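Local atomic coordinates of putative surface-anchored fimbrial subunit (Corynebacterium diphtheriae, PDB entry 3HR6), a protein that forms the shaft of adhesive pili as the major pilin, a rod of tandem Ig-like modules stabilised by isopeptide and disulfide bonds and carrying a calcium ion. Residues A[309-314]-A[354-359]; A[331-336]-A[409-414]; A[337-342]-A[393-398]. One frame throughout, in Å; residues are numbered along the deposited sequence.

Interaction 1: A[309-314]-A[354-359]; sequences ITIEKS and FVTGQD
Thr356 lays its methyl group against the base of Lys313, and this small apolar meeting lies in the interior between the two sheets of the C-terminal Ig-like module. Strand 302-315 belongs to one sheet; Thr356 follows directly on strand 354-355, an outermost strand of the other. No hydrogen bond joins the two segments, as is usual where the sheets of a sandwich face each other rather than pair.

The closest approach is Thr356 CG2 to Lys313 CB, 3.7 Å, with Thr356 CG2 also 4.1 Å from Lys313 CG. The two side chains meet obliquely. Chi1 of 62° sets Thr356 OG1 between the backbone N and the carbonyl carbon and leaves the methyl facing strand 302-315. There OG1 accepts the backbone N-H of Ala326, just before strand 327-333. Thr356 O is taken up as well, by Thr325 OG1. The oxygens of this one residue are thus bonded to the residues just before strand 327-333, while its methyl packs on strand 302-315 of the facing sheet. Ile311 adds a looser touch, its CG2 lying 4.3 Å from Thr356 CG2.

Beyond CB and CG, Lys313 turns away from Thr356, bending at chi2 (78°). Its NZ is covalently joined to CG of Asn432 on the parallel neighbour strand 424-432, an intramolecular isopeptide bond. The same nitrogen donates to Ser314 O over 3.1 Å, from a position tilted out of the carbonyl plane. The chemistry is therefore divided along a single lysine: the aliphatic root fills space between the sheets, while the nitrogen, being part of an amide, carries no ammonium charge into this buried setting and offers its N-H to a backbone carbonyl.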
ATOM      1  N   ILE A 309       5.953  -1.416 -28.346  1.00 11.64           N
ATOM      2  CA  ILE A 309       6.679  -1.630 -29.599  1.00 11.19           C
ATOM      3  C   ILE A 309       6.001  -0.760 -30.636  1.00 11.02           C
ATOM      4  O   ILE A 309       4.803  -0.793 -30.776  1.00 10.92           O
ATOM      5  CB  ILE A 309       6.623  -3.100 -30.027  1.00 11.77           C
ATOM      6  CG1 ILE A 309       7.414  -3.956 -29.041  1.00 12.33           C
ATOM      7  CG2 ILE A 309       7.218  -3.267 -31.421  1.00 12.32           C
ATOM      8  CD1 ILE A 309       7.114  -5.428 -29.186  1.00 13.48           C
ATOM      9  N   THR A 310       6.776   0.033 -31.348  1.00  9.41           N
ATOM     10  CA  THR A 310       6.232   0.816 -32.487  1.00 11.19           C
ATOM     11  C   THR A 310       6.832   0.325 -33.789  1.00 11.18           C
ATOM     12  O   THR A 310       8.051   0.353 -33.974  1.00 11.64           O
ATOM     13  CB  THR A 310       6.410   2.339 -32.334  1.00 11.00           C
ATOM     14  OG1 THR A 310       5.750   2.773 -31.135  1.00 11.55           O
ATOM     15  CG2 THR A 310       5.791   3.074 -33.505  1.00 13.32           C
ATOM     16  N   ILE A 311       5.976  -0.109 -34.715  1.00  9.67           N
ATOM     17  CA  ILE A 311       6.400  -0.587 -36.017  1.00 10.77           C
ATOM     18  C   ILE A 311       6.315   0.624 -36.928  1.00 10.42           C
ATOM     19  O   ILE A 311       5.315   1.345 -36.870  1.00 11.34           O
ATOM     20  CB  ILE A 311       5.469  -1.749 -36.543  1.00 10.11           C
ATOM     21  CG1 ILE A 311       5.523  -2.976 -35.633  1.00 11.48           C
ATOM     22  CG2 ILE A 311       5.865  -2.174 -37.978  1.00 11.70           C
ATOM     23  CD1 ILE A 311       4.517  -4.073 -36.029  1.00 15.60           C
ATOM     24  N   GLU A 312       7.384   0.893 -37.690  1.00  9.32           N
ATOM     25  CA  GLU A 312       7.397   1.939 -38.731  1.00 10.19           C
ATOM     26  C   GLU A 312       7.606   1.229 -40.047  1.00  9.93           C
ATOM     27  O   GLU A 312       8.741   0.847 -40.391  1.00  9.46           O
ATOM     28  CB  GLU A 312       8.517   2.937 -38.469  1.00 10.98           C
ATOM     29  CG  GLU A 312       8.309   3.658 -37.190  1.00 14.05           C
ATOM     30  CD  GLU A 312       9.189   4.849 -36.974  1.00 19.16           C
ATOM     31  OE1 GLU A 312      10.070   5.154 -37.803  1.00 18.84           O
ATOM     32  OE2 GLU A 312       8.969   5.483 -35.918  1.00 21.39           O
ATOM     33  N   LYS A 313       6.509   1.060 -40.786  1.00  9.05           N
ATOM     34  CA  LYS A 313       6.502   0.239 -42.004  1.00  9.67           C
ATOM     35  C   LYS A 313       6.656   1.104 -43.231  1.00  9.36           C
ATOM     36  O   LYS A 313       6.090   2.197 -43.324  1.00  8.30           O
ATOM     37  CB  LYS A 313       5.180  -0.533 -42.107  1.00 10.07           C
ATOM     38  CG  LYS A 313       5.137  -1.576 -43.223  1.00 10.91           C
ATOM     39  CD  LYS A 313       5.886  -2.818 -42.834  1.00 13.18           C
ATOM     40  CE  LYS A 313       5.742  -3.912 -43.873  1.00 15.33           C
ATOM     41  NZ  LYS A 313       6.247  -3.639 -45.236  1.00 17.40           N
ATOM     42  N   SER A 314       7.470   0.641 -44.182  1.00 10.41           N
ATOM     43  CA  SER A 314       7.592   1.303 -45.455  1.00 10.92           C
ATOM     44  C   SER A 314       7.445   0.219 -46.534  1.00 11.67           C
ATOM     45  O   SER A 314       7.520  -0.990 -46.227  1.00 10.73           O
ATOM     46  CB  SER A 314       8.934   2.037 -45.561  1.00 11.96           C
ATOM     47  OG  SER A 314      10.009   1.156 -45.306  1.00 13.87           O
ATOM     48  N   PHE A 354      -1.883  -6.773 -35.540  1.00 13.28           N
ATOM     49  CA  PHE A 354      -1.641  -5.355 -35.589  1.00 13.26           C
ATOM     50  C   PHE A 354      -1.389  -4.958 -37.035  1.00 12.66           C
ATOM     51  O   PHE A 354      -0.496  -5.519 -37.688  1.00 13.05           O
ATOM     52  CB  PHE A 354      -0.475  -5.017 -34.666  1.00 13.63           C
ATOM     53  CG  PHE A 354      -0.681  -5.543 -33.306  1.00 13.04           C
ATOM     54  CD1 PHE A 354      -1.464  -4.819 -32.396  1.00 13.32           C
ATOM     55  CD2 PHE A 354      -0.235  -6.812 -32.965  1.00 14.04           C
ATOM     56  CE1 PHE A 354      -1.728  -5.370 -31.133  1.00 13.31           C
ATOM     57  CE2 PHE A 354      -0.517  -7.345 -31.719  1.00 13.07           C
ATOM     58  CZ  PHE A 354      -1.257  -6.602 -30.811  1.00 13.82           C
ATOM     59  N   VAL A 355      -2.219  -4.049 -37.510  1.00 12.87           N
ATOM     60  CA  VAL A 355      -2.189  -3.599 -38.894  1.00 12.96           C
ATOM     61  C   VAL A 355      -1.600  -2.205 -39.011  1.00 11.79           C
ATOM     62  O   VAL A 355      -1.906  -1.279 -38.222  1.00 13.28           O
ATOM     63  CB  VAL A 355      -3.576  -3.681 -39.508  1.00 13.33           C
ATOM     64  CG1 VAL A 355      -3.548  -3.280 -40.959  1.00 15.94           C
ATOM     65  CG2 VAL A 355      -4.064  -5.128 -39.363  1.00 15.51           C
ATOM     66  N   THR A 356      -0.673  -2.092 -39.933  1.00 10.23           N
ATOM     67  CA  THR A 356      -0.041  -0.803 -40.167  1.00 10.96           C
ATOM     68  C   THR A 356      -0.999   0.178 -40.803  1.00 10.47           C
ATOM     69  O   THR A 356      -1.828  -0.159 -41.675  1.00 11.65           O
ATOM     70  CB  THR A 356       1.258  -0.945 -40.983  1.00 10.31           C
ATOM     71  OG1 THR A 356       0.975  -1.493 -42.264  1.00 12.55           O
ATOM     72  CG2 THR A 356       2.251  -1.850 -40.284  1.00  9.83           C
ATOM     73  N   GLY A 357      -0.874   1.436 -40.402  1.00 10.33           N
ATOM     74  CA  GLY A 357      -1.702   2.487 -40.929  1.00 10.90           C
ATOM     75  C   GLY A 357      -1.107   3.147 -42.161  1.00 10.70           C
ATOM     76  O   GLY A 357      -0.048   2.757 -42.636  1.00 10.04           O
ATOM     77  N   GLN A 358      -1.808   4.115 -42.720  1.00 11.08           N
ATOM     78  CA  GLN A 358      -1.310   4.775 -43.913  1.00 11.15           C
ATOM     79  C   GLN A 358       0.060   5.413 -43.693  1.00 10.93           C
ATOM     80  O   GLN A 358       0.855   5.523 -44.631  1.00 10.10           O
ATOM     81  CB  GLN A 358      -2.317   5.792 -44.405  1.00 11.63           C
ATOM     82  CG  GLN A 358      -3.577   5.115 -44.932  1.00 13.87           C
ATOM     83  CD  GLN A 358      -4.518   6.047 -45.638  1.00 16.24           C
ATOM     84  OE1 GLN A 358      -4.129   7.113 -46.133  1.00 19.73           O
ATOM     85  NE2 GLN A 358      -5.774   5.636 -45.725  1.00 19.59           N
ATOM     86  N   ASP A 359       0.320   5.857 -42.467  1.00 11.16           N
ATOM     87  CA  ASP A 359       1.611   6.465 -42.134  1.00 11.74           C
ATOM     88  C   ASP A 359       2.681   5.420 -41.812  1.00 11.68           C
ATOM     89  O   ASP A 359       3.817   5.763 -41.456  1.00 12.46           O
ATOM     90  CB  ASP A 359       1.468   7.424 -40.949  1.00 11.81           C
ATOM     91  CG  ASP A 359       0.973   6.760 -39.671  1.00 13.00           C
ATOM     92  OD1 ASP A 359       0.681   5.522 -39.571  1.00 10.60           O
ATOM     93  OD2 ASP A 359       0.871   7.500 -38.672  1.00 14.61           O
TER

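Interaction 2: A[331-336]-A[409-414]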
ATOM      1  N   HIS A 331       5.052 -12.411 -30.903  1.00 11.54           N
ATOM      2  CA  HIS A 331       5.405 -13.752 -30.496  1.00 11.05           C
ATOM      3  C   HIS A 331       6.624 -13.691 -29.609  1.00 11.03           C
ATOM      4  O   HIS A 331       7.214 -12.637 -29.421  1.00 12.48           O
ATOM      5  CB  HIS A 331       5.748 -14.596 -31.715  1.00 10.87           C
ATOM      6  CG  HIS A 331       4.554 -15.116 -32.454  1.00 11.08           C
ATOM      7  ND1 HIS A 331       3.824 -16.197 -32.005  1.00 11.00           N
ATOM      8  CD2 HIS A 331       3.986 -14.736 -33.623  1.00 14.02           C
ATOM      9  CE1 HIS A 331       2.867 -16.471 -32.875  1.00 13.09           C
ATOM     10  NE2 HIS A 331       2.934 -15.593 -33.864  1.00 13.21           N
ATOM     11  N   ARG A 332       6.989 -14.838 -29.063  1.00 11.61           N
ATOM     12  CA  ARG A 332       8.229 -15.066 -28.372  1.00 11.87           C
ATOM     13  C   ARG A 332       9.094 -16.002 -29.228  1.00 12.58           C
ATOM     14  O   ARG A 332       8.568 -16.907 -29.895  1.00 12.00           O
ATOM     15  CB  ARG A 332       8.001 -15.714 -27.011  1.00 12.49           C
ATOM     16  CG  ARG A 332       7.197 -14.852 -26.038  1.00 12.31           C
ATOM     17  CD  ARG A 332       8.012 -13.687 -25.563  1.00 13.11           C
ATOM     18  NE  ARG A 332       9.165 -14.075 -24.772  1.00 11.07           N
ATOM     19  CZ  ARG A 332      10.043 -13.258 -24.189  1.00 11.91           C
ATOM     20  NH1 ARG A 332       9.900 -11.933 -24.307  1.00 12.22           N
ATOM     21  NH2 ARG A 332      11.065 -13.781 -23.496  1.00 13.62           N
ATOM     22  N   CYS A 333      10.399 -15.728 -29.232  1.00 12.66           N
ATOM     23  CA  CYS A 333      11.374 -16.458 -30.022  0.60 12.66           C
ATOM     24  C   CYS A 333      12.491 -16.997 -29.110  1.00 13.18           C
ATOM     25  O   CYS A 333      12.758 -16.427 -28.037  1.00 13.25           O
ATOM     26  CB  CYS A 333      11.934 -15.523 -31.120  0.60 13.08           C
ATOM     27  SG  CYS A 333      10.907 -15.348 -32.604  0.60 11.34           S
ATOM     28  N   GLU A 334      13.123 -18.095 -29.529  1.00 13.72           N
ATOM     29  CA  GLU A 334      14.312 -18.630 -28.906  1.00 14.86           C
ATOM     30  C   GLU A 334      15.525 -17.846 -29.409  1.00 16.23           C
ATOM     31  O   GLU A 334      15.406 -17.014 -30.324  1.00 15.47           O
ATOM     32  CB  GLU A 334      14.469 -20.122 -29.226  1.00 15.14           C
ATOM     33  CG  GLU A 334      13.346 -20.984 -28.711  1.00 14.58           C
ATOM     34  CD  GLU A 334      13.245 -21.042 -27.194  1.00 14.34           C
ATOM     35  OE1 GLU A 334      14.171 -20.594 -26.472  1.00 13.58           O
ATOM     36  OE2 GLU A 334      12.207 -21.561 -26.712  1.00 15.45           O
ATOM     37  N   ALA A 335      16.671 -18.111 -28.784  1.00 17.77           N
ATOM     38  CA  ALA A 335      17.960 -17.471 -29.113  1.00 19.17           C
ATOM     39  C   ALA A 335      18.368 -17.533 -30.580  1.00 20.34           C
ATOM     40  O   ALA A 335      19.032 -16.626 -31.057  1.00 21.25           O
ATOM     41  CB  ALA A 335      19.063 -18.072 -28.258  1.00 19.09           C
ATOM     42  N   ASP A 336      18.003 -18.596 -31.293  1.00 20.99           N
ATOM     43  CA  ASP A 336      18.308 -18.702 -32.729  1.00 21.62           C
ATOM     44  C   ASP A 336      17.332 -17.911 -33.626  1.00 21.41           C
ATOM     45  O   ASP A 336      17.452 -17.936 -34.848  1.00 21.69           O
ATOM     46  CB  ASP A 336      18.388 -20.179 -33.167  1.00 22.23           C
ATOM     47  CG  ASP A 336      17.091 -20.949 -32.920  1.00 23.33           C
ATOM     48  OD1 ASP A 336      16.041 -20.308 -32.674  1.00 21.35           O
ATOM     49  OD2 ASP A 336      17.152 -22.201 -32.966  1.00 24.40           O
ATOM     50  N   PRO A 409      10.793 -14.428 -38.280  1.00 16.84           N
ATOM     51  CA  PRO A 409      10.405 -13.457 -37.255  1.00 16.11           C
ATOM     52  C   PRO A 409      11.429 -12.332 -37.156  1.00 16.07           C
ATOM     53  O   PRO A 409      12.626 -12.572 -37.332  1.00 16.22           O
ATOM     54  CB  PRO A 409      10.364 -14.295 -35.971  1.00 16.48           C
ATOM     55  CG  PRO A 409      10.142 -15.688 -36.439  1.00 17.19           C
ATOM     56  CD  PRO A 409      10.867 -15.798 -37.739  1.00 16.91           C
ATOM     57  N   VAL A 410      10.951 -11.117 -36.871  1.00 14.77           N
ATOM     58  CA  VAL A 410      11.814  -9.954 -36.664  1.00 14.35           C
ATOM     59  C   VAL A 410      12.003  -9.805 -35.151  1.00 13.52           C
ATOM     60  O   VAL A 410      11.031  -9.507 -34.444  1.00 13.35           O
ATOM     61  CB  VAL A 410      11.174  -8.662 -37.236  1.00 14.38           C
ATOM     62  CG1 VAL A 410      12.064  -7.467 -37.003  1.00 15.90           C
ATOM     63  CG2 VAL A 410      10.882  -8.791 -38.727  1.00 13.41           C
ATOM     64  N   ILE A 411      13.235 -10.007 -34.676  1.00 12.34           N
ATOM     65  CA  ILE A 411      13.512  -9.965 -33.237  1.00 12.93           C
ATOM     66  C   ILE A 411      13.310  -8.528 -32.791  1.00 12.80           C
ATOM     67  O   ILE A 411      13.728  -7.591 -33.481  1.00 13.39           O
ATOM     68  CB  ILE A 411      14.934 -10.444 -32.867  1.00 12.83           C
ATOM     69  CG1 ILE A 411      15.156 -11.887 -33.334  1.00 15.83           C
ATOM     70  CG2 ILE A 411      15.139 -10.348 -31.338  1.00 14.31           C
ATOM     71  CD1 ILE A 411      14.023 -12.814 -32.972  1.00 19.11           C
ATOM     72  N   VAL A 412      12.593  -8.359 -31.697  1.00 12.21           N
ATOM     73  CA  VAL A 412      12.400  -7.062 -31.095  1.00 12.59           C
ATOM     74  C   VAL A 412      12.846  -7.170 -29.643  1.00 13.46           C
ATOM     75  O   VAL A 412      12.266  -7.936 -28.875  1.00 13.67           O
ATOM     76  CB  VAL A 412      10.941  -6.589 -31.221  1.00 13.65           C
ATOM     77  CG1 VAL A 412      10.732  -5.236 -30.530  1.00 14.17           C
ATOM     78  CG2 VAL A 412      10.521  -6.538 -32.699  1.00 11.85           C
ATOM     79  N   LYS A 413      13.899  -6.441 -29.294  1.00 12.87           N
ATOM     80  CA  LYS A 413      14.459  -6.399 -27.936  0.50 13.78           C
ATOM     81  C   LYS A 413      13.590  -5.493 -27.071  1.00 14.30           C
ATOM     82  O   LYS A 413      13.549  -4.276 -27.298  1.00 15.27           O
ATOM     83  CB  LYS A 413      15.899  -5.855 -27.962  0.50 14.38           C
ATOM     84  CG  LYS A 413      16.925  -6.751 -28.681  0.50 14.82           C
ATOM     85  CD  LYS A 413      18.252  -6.032 -28.957  0.50 17.45           C
ATOM     86  CE  LYS A 413      19.461  -6.991 -28.964  0.50 17.36           C
ATOM     87  NZ  LYS A 413      20.749  -6.353 -29.407  0.50 19.22           N
ATOM     88  N   LEU A 414      12.872  -6.082 -26.129  1.00 12.70           N
ATOM     89  CA  LEU A 414      11.992  -5.355 -25.243  1.00 11.75           C
ATOM     90  C   LEU A 414      11.996  -6.050 -23.912  1.00 12.41           C
ATOM     91  O   LEU A 414      11.408  -7.105 -23.775  1.00 12.74           O
ATOM     92  CB  LEU A 414      10.577  -5.339 -25.828  1.00 11.40           C
ATOM     93  CG  LEU A 414       9.716  -4.280 -25.156  1.00 10.62           C
ATOM     94  CD1 LEU A 414      10.048  -2.876 -25.745  1.00 11.54           C
ATOM     95  CD2 LEU A 414       8.263  -4.663 -25.272  1.00 13.18           C
TER
HETATM   96  O   HOH W   1      11.680  -9.870 -23.144  1.00 12.08           O
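Cys333 packs on Pro409 and Ile411 in an apolar contact across one antiparallel sheet of the C-terminal Ig-like module. The two segments are not paired with each other. Strand 391-398 runs between strand 327-333 and the outermost strand 410-412, hydrogen-bonding to both: His331 pairs with Cys393 on one side, and Val410 with Leu394 on the other. Side chains from the two strands flanking 391-398 therefore meet over it, where Cys333 enters a disulfide with Cys393.

The sulfur does most of the touching. Cys333 SG lies 3.6 Å from Pro409 CB and 3.9 Å from Pro409 CG, so it meets the proline ring at its CB-CG edge, near the start of strand 410-412. Its place follows from chi1 of -82°, which sets SG beside the backbone N and directs it over the sheet. Cys333 is deposited in two conformers, and these distances hold for one of them. Ile411 arrives by its end alone: CD1 stands 3.9 Å from Cys333 CB, brought inward by a bend at chi2 (-47°), although the isoleucine is otherwise largely exposed at the sheet margin. Pro409 and Ile411 also touch Cys393, and so both lean on the bridged pair as a unit.

The polar link between the segments is made by water. Arg332 points off the other side of its strand; NE is held by Lys388 O, and the side chain makes a cation-pi contact with Phe392. With NE and NH2 both hydrogen-bonded, the guanidinium is held in place and NH1 is turned to the water. Arg332 NH1 donates over 3.0 Å to this water, which lies in the guanidinium plane at its edge and donates in turn to Leu414 O, 2.8 Å away.

Interaction 3: A[337-342]-A[393-398]; sequences GSLVKS and CLVETA
The disulfide-bearing face of the C-terminal Ig-like module receives Leu339, which reaches from a loop to Cys393 and Val395 on strand 391-398. The loop leaves strand 327-333 through a tight reversal ending at Gly337, whose positive phi (91°) gives it a left-handed backbone conformation. The chain then runs back beside the strand it has left, Val340 pairing with the backbone of Arg332. Asp336 OD1 and Ser338 OG are hydrogen-bonded to each other across the reversal.

This course carries Leu339 level with Cys393. Its first bond does not aim straight at the strand; chi2 of 174° carries CD1 onward, anti to CA, and turns CD2, the other branch, to the strand. That single methyl makes both contacts, meeting two residues whose side chains project from the same face of strand 391-398. Cys393 presents its sulfur, held between the backbone N and the carbonyl carbon, and Val395 presents CG2. The leucine and valine side chains meet at about a right angle, so a methyl end meets a methyl end without the two chains lying alongside.

His331, on the strand that separates the loop from strand 391-398, touches Leu339 and Val395 alike and flanks them. The leucine itself remains largely exposed, and the contact is partly buried packing at the rim of this face, made by dispersion forces with no hydrogen bond between the segments. In atomic terms it comes down to Leu339 CD2, 3.8 Å from Cys393 SG and 4.0 Å from Val395 CG2.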
ATOM      1  N   GLY A 337      16.366 -17.219 -33.029  1.00 20.52           N
ATOM      2  CA  GLY A 337      15.419 -16.403 -33.801  1.00 19.59           C
ATOM      3  C   GLY A 337      14.158 -17.129 -34.218  1.00 18.65           C
ATOM      4  O   GLY A 337      13.230 -16.513 -34.737  1.00 18.58           O
ATOM      5  N   SER A 338      14.118 -18.440 -33.965  1.00 17.58           N
ATOM      6  CA  SER A 338      12.946 -19.244 -34.258  1.00 16.48           C
ATOM      7  C   SER A 338      11.874 -19.061 -33.195  1.00 15.40           C
ATOM      8  O   SER A 338      12.183 -18.781 -32.039  1.00 14.62           O
ATOM      9  CB  SER A 338      13.323 -20.720 -34.334  1.00 16.67           C
ATOM     10  OG  SER A 338      13.789 -21.191 -33.087  1.00 18.31           O
ATOM     11  N   LEU A 339      10.629 -19.247 -33.596  1.00 13.95           N
ATOM     12  CA  LEU A 339       9.496 -19.172 -32.656  1.00 13.91           C
ATOM     13  C   LEU A 339       9.618 -20.243 -31.563  1.00 13.39           C
ATOM     14  O   LEU A 339      10.021 -21.364 -31.811  1.00 13.47           O
ATOM     15  CB  LEU A 339       8.150 -19.307 -33.378  1.00 14.54           C
ATOM     16  CG  LEU A 339       7.709 -18.209 -34.368  1.00 15.75           C
ATOM     17  CD1 LEU A 339       6.445 -18.603 -35.071  1.00 17.86           C
ATOM     18  CD2 LEU A 339       7.507 -16.873 -33.652  1.00 17.03           C
ATOM     19  N   VAL A 340       9.295 -19.839 -30.348  1.00 13.27           N
ATOM     20  CA  VAL A 340       9.108 -20.758 -29.246  1.00 13.23           C
ATOM     21  C   VAL A 340       8.100 -21.838 -29.699  1.00 13.36           C
ATOM     22  O   VAL A 340       7.160 -21.564 -30.395  1.00 12.59           O
ATOM     23  CB  VAL A 340       8.636 -19.994 -27.986  1.00 13.96           C
ATOM     24  CG1 VAL A 340       8.153 -20.938 -26.869  1.00 12.80           C
ATOM     25  CG2 VAL A 340       9.787 -19.110 -27.442  1.00 11.95           C
ATOM     26  N   LYS A 341       8.336 -23.087 -29.308  1.00 15.13           N
ATOM     27  CA  LYS A 341       7.421 -24.185 -29.654  1.00 16.15           C
ATOM     28  C   LYS A 341       5.979 -23.848 -29.246  1.00 14.82           C
ATOM     29  O   LYS A 341       5.731 -23.408 -28.129  1.00 14.29           O
ATOM     30  CB  LYS A 341       7.882 -25.475 -28.957  1.00 16.83           C
ATOM     31  CG  LYS A 341       6.977 -26.691 -29.184  1.00 20.49           C
ATOM     32  CD  LYS A 341       7.597 -27.980 -28.615  1.00 24.09           C
ATOM     33  CE  LYS A 341       6.568 -29.105 -28.576  1.00 26.89           C
ATOM     34  NZ  LYS A 341       6.102 -29.474 -29.951  1.00 30.88           N
ATOM     35  N   SER A 342       5.047 -24.045 -30.171  1.00 14.59           N
ATOM     36  CA  SER A 342       3.616 -23.809 -29.919  1.00 15.76           C
ATOM     37  C   SER A 342       3.293 -22.399 -29.442  1.00 15.23           C
ATOM     38  O   SER A 342       2.270 -22.183 -28.770  1.00 15.65           O
ATOM     39  CB  SER A 342       3.032 -24.820 -28.924  1.00 16.28           C
ATOM     40  OG  SER A 342       3.334 -26.150 -29.324  1.00 19.17           O
ATOM     41  N   CYS A 393       9.302 -11.248 -30.752  1.00 13.33           N
ATOM     42  CA  CYS A 393       9.513 -11.125 -32.199  1.00 13.40           C
ATOM     43  C   CYS A 393       8.220 -10.905 -32.907  1.00 13.58           C
ATOM     44  O   CYS A 393       7.168 -11.240 -32.416  1.00 14.12           O
ATOM     45  CB  CYS A 393      10.265 -12.328 -32.758  1.00 13.62           C
ATOM     46  SG  CYS A 393       9.443 -13.893 -32.270  1.00 17.48           S
ATOM     47  N   LEU A 394       8.303 -10.312 -34.087  1.00 12.37           N
ATOM     48  CA  LEU A 394       7.115 -10.044 -34.873  1.00 12.02           C
ATOM     49  C   LEU A 394       7.085 -10.956 -36.085  1.00 12.81           C
ATOM     50  O   LEU A 394       8.110 -11.157 -36.740  1.00 13.21           O
ATOM     51  CB  LEU A 394       7.151  -8.604 -35.349  1.00 11.23           C
ATOM     52  CG  LEU A 394       6.980  -7.513 -34.281  1.00 11.90           C
ATOM     53  CD1 LEU A 394       7.460  -6.108 -34.867  1.00 11.77           C
ATOM     54  CD2 LEU A 394       5.536  -7.471 -33.764  1.00 16.10           C
ATOM     55  N   VAL A 395       5.907 -11.477 -36.379  1.00 12.51           N
ATOM     56  CA  VAL A 395       5.706 -12.273 -37.594  1.00 11.75           C
ATOM     57  C   VAL A 395       4.753 -11.503 -38.484  1.00 13.24           C
ATOM     58  O   VAL A 395       3.633 -11.144 -38.083  1.00 13.35           O
ATOM     59  CB  VAL A 395       5.119 -13.668 -37.280  1.00 10.68           C
ATOM     60  CG1 VAL A 395       4.654 -14.378 -38.595  1.00 10.65           C
ATOM     61  CG2 VAL A 395       6.108 -14.518 -36.515  1.00 11.44           C
ATOM     62  N   GLU A 396       5.191 -11.256 -39.719  1.00 13.84           N
ATOM     63  CA  GLU A 396       4.346 -10.613 -40.699  1.00 13.20           C
ATOM     64  C   GLU A 396       3.404 -11.628 -41.320  1.00 12.75           C
ATOM     65  O   GLU A 396       3.862 -12.558 -41.995  1.00 14.25           O
ATOM     66  CB  GLU A 396       5.170  -9.964 -41.799  1.00 13.43           C
ATOM     67  CG  GLU A 396       4.319  -9.114 -42.707  1.00 12.99           C
ATOM     68  CD  GLU A 396       5.117  -8.342 -43.708  1.00 16.32           C
ATOM     69  OE1 GLU A 396       5.920  -8.936 -44.452  1.00 17.61           O
ATOM     70  OE2 GLU A 396       4.882  -7.132 -43.778  1.00 15.75           O
ATOM     71  N   THR A 397       2.106 -11.466 -41.089  1.00 12.00           N
ATOM     72  CA  THR A 397       1.105 -12.437 -41.576  1.00 12.56           C
ATOM     73  C   THR A 397       0.420 -12.007 -42.871  1.00 12.77           C
ATOM     74  O   THR A 397      -0.174 -12.836 -43.552  1.00 13.23           O
ATOM     75  CB  THR A 397       0.021 -12.712 -40.533  1.00 12.48           C
ATOM     76  OG1 THR A 397      -0.666 -11.500 -40.215  1.00 13.20           O
ATOM     77  CG2 THR A 397       0.584 -13.378 -39.277  1.00 11.21           C
ATOM     78  N   ALA A 398       0.507 -10.725 -43.216  1.00 13.09           N
ATOM     79  CA  ALA A 398      -0.033 -10.219 -44.459  1.00 13.78           C
ATOM     80  C   ALA A 398       0.756  -8.986 -44.861  1.00 13.70           C
ATOM     81  O   ALA A 398       1.378  -8.314 -44.020  1.00 12.19           O
ATOM     82  CB  ALA A 398      -1.520  -9.922 -44.321  1.00 13.66           C
TER

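In the fold
All three contacts belong to the C-terminal module, away from the calcium site. Interactions 2 and 3 adjoin, their centres about 7 Å apart, and share the disulfide, Cys333 SG to Cys393 SG at 2.1 Å. Leu339 and Ile411 approach this bridge from nearly opposite sides, with Pro409 between them. Interaction 1 is the fully buried one, its centre about 18 Å from that of interaction 2 and 17 Å from that of interaction 3. Packing across the sandwich connects them: Ile309 CG1 meets Val412 CG1 at 3.9 Å, and Ile311 CG1 meets Leu394 CD1 at 3.8 Å. One module thus carries two covalent cross-links, an isopeptide and a disulfide.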